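Thioesterase superfamily protein (Shewanella loihica, PDB 2PRX) probably hydrolyses thioesters, as expected of a member of the hot-dog-fold thioesterase superfamily. Local coordinates at residues His69-Ala74 with Gly144-Val149. Residues are numbered along the deposited sequence; the frame is centred on the assembly and turned at random.
Sequences HGTGSA and GHMVAV
The central helix of the hot-dog fold rests on its antiparallel sheet here, with G70, T71 and A74 of helix 59-78 meeting M146 and A148 of strand 142-150. The axes of the two segments come within 8.8 Å, their N-to-C directions 51° apart. M146, deposited as selenomethionine, leaves the strand with CG anti to its backbone N (chi1 164°) and stays extended as far as SE, then bends at chi3 (-79°). SE itself presses on helix backbone, 3.2 Å from G70 C and 3.5 Å from T71 N. G70 carries no side chain, which leaves the selenium directly against the main chain. One turn further along, the methyl groups make an apolar contact, A74 CB lying 3.8 Å from A148 CB. On another side of the helix, S73 OG hydrogen-bonds back to H69 O (2.6 Å) from above the carbonyl plane, and S73 N donates to the same oxygen from the opposite face. That hydroxyl also sits over the centre of the H69 ring and hydrogen-bonds T40 of strand 39-44, and H69 ND1 is hydrogen-bonded to S33 OG. Strand 142-150 runs between strands 127-135 and 95-104; V128 and F95 from these neighbours touch A74, and T97 and L100 of strand 95-104 pack against M146.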
loop_
_atom_site.group_PDB
_atom_site.type_symbol
_atom_site.label_atom_id
_atom_site.label_comp_id
_atom_site.label_asym_id
_atom_site.label_seq_id
_atom_site.Cartn_x
_atom_site.Cartn_y
_atom_site.Cartn_z
ATOM N N HIS A 69 0.208 -10.780 2.087
ATOM C CA HIS A 69 -0.584 -12.016 1.934
ATOM C C HIS A 69 -0.474 -12.524 0.506
ATOM O O HIS A 69 -0.434 -13.730 0.259
ATOM C CB HIS A 69 -2.031 -11.758 2.334
ATOM C CG HIS A 69 -2.942 -12.938 2.120
ATOM N ND1 HIS A 69 -2.803 -14.118 2.831
ATOM C CD2 HIS A 69 -3.987 -13.112 1.295
ATOM C CE1 HIS A 69 -3.745 -14.958 2.427
ATOM N NE2 HIS A 69 -4.485 -14.384 1.496
ATOM N N GLY A 70 -0.426 -11.597 -0.448
ATOM C CA GLY A 70 -0.420 -11.885 -1.873
ATOM C C GLY A 70 0.874 -12.530 -2.326
ATOM O O GLY A 70 0.946 -13.392 -3.205
ATOM N N THR A 71 1.953 -12.071 -1.688
ATOM C CA THR A 71 3.277 -12.612 -1.945
ATOM C C THR A 71 3.366 -13.969 -1.253
ATOM O O THR A 71 3.873 -14.913 -1.842
ATOM C CB THR A 71 4.397 -11.686 -1.458
ATOM O OG1 THR A 71 4.470 -10.530 -2.304
ATOM C CG2 THR A 71 5.743 -12.388 -1.561
ATOM N N GLY A 72 2.860 -13.997 -0.016
ATOM C CA GLY A 72 2.816 -15.271 0.705
ATOM C C GLY A 72 2.074 -16.281 -0.167
ATOM O O GLY A 72 2.572 -17.366 -0.482
ATOM N N SER A 73 0.869 -15.894 -0.573
ATOM C CA SER A 73 0.064 -16.709 -1.466
ATOM C C SER A 73 0.842 -17.130 -2.710
ATOM O O SER A 73 0.734 -18.281 -3.133
ATOM C CB SER A 73 -1.192 -15.969 -1.934
ATOM O OG SER A 73 -1.968 -15.504 -0.854
ATOM N N ALA A 74 1.600 -16.198 -3.287
ATOM C CA ALA A 74 2.374 -16.489 -4.487
ATOM C C ALA A 74 3.385 -17.595 -4.255
ATOM O O ALA A 74 3.435 -18.587 -4.991
ATOM C CB ALA A 74 3.062 -15.193 -4.952
ATOM N N GLY A 144 -7.693 -6.262 -4.010
ATOM C CA GLY A 144 -6.372 -6.075 -4.578
ATOM C C GLY A 144 -6.082 -7.074 -5.695
ATOM O O GLY A 144 -6.525 -8.225 -5.632
ATOM N N HIS A 145 -5.371 -6.650 -6.717
ATOM C CA HIS A 145 -4.858 -7.411 -7.836
ATOM C C HIS A 145 -3.335 -7.332 -7.852
ATOM O O HIS A 145 -2.668 -6.315 -7.912
ATOM C CB HIS A 145 -5.407 -6.988 -9.209
ATOM C CG HIS A 145 -4.718 -7.720 -10.335
ATOM N ND1 HIS A 145 -5.115 -8.977 -10.733
ATOM C CD2 HIS A 145 -3.670 -7.410 -11.133
ATOM C CE1 HIS A 145 -4.359 -9.396 -11.724
ATOM N NE2 HIS A 145 -3.463 -8.462 -11.990
HETATM N N MSE A 146 -2.708 -8.492 -7.830
HETATM C CA MSE A 146 -1.292 -8.628 -7.707
HETATM C C MSE A 146 -0.693 -9.498 -8.811
HETATM O O MSE A 146 -1.276 -10.517 -9.169
HETATM C CB MSE A 146 -0.931 -9.275 -6.349
HETATM C CG MSE A 146 0.500 -9.777 -6.366
HETATM SE SE MSE A 146 1.104 -10.328 -4.623
HETATM C CE MSE A 146 1.400 -8.483 -4.116
ATOM N N VAL A 147 0.436 -9.060 -9.317
ATOM C CA VAL A 147 1.379 -9.727 -10.171
ATOM C C VAL A 147 2.672 -9.854 -9.359
ATOM O O VAL A 147 3.338 -8.832 -9.163
ATOM C CB VAL A 147 1.758 -9.019 -11.480
ATOM C CG1 VAL A 147 3.000 -9.715 -12.033
ATOM C CG2 VAL A 147 0.606 -9.018 -12.467
ATOM N N ALA A 148 2.953 -11.066 -8.904
ATOM C CA ALA A 148 4.154 -11.355 -8.165
ATOM C C ALA A 148 5.089 -12.223 -9.000
ATOM O O ALA A 148 4.723 -13.155 -9.718
ATOM C CB ALA A 148 3.824 -12.006 -6.832
ATOM N N VAL A 149 6.358 -11.870 -8.929
ATOM C CA VAL A 149 7.426 -12.520 -9.654
ATOM C C VAL A 149 8.496 -13.009 -8.696
ATOM O O VAL A 149 8.608 -12.551 -7.563
ATOM C CB VAL A 149 8.104 -11.563 -10.657
ATOM C CG1 VAL A 149 7.084 -11.040 -11.653
ATOM C CG2 VAL A 149 8.780 -10.490 -9.817
#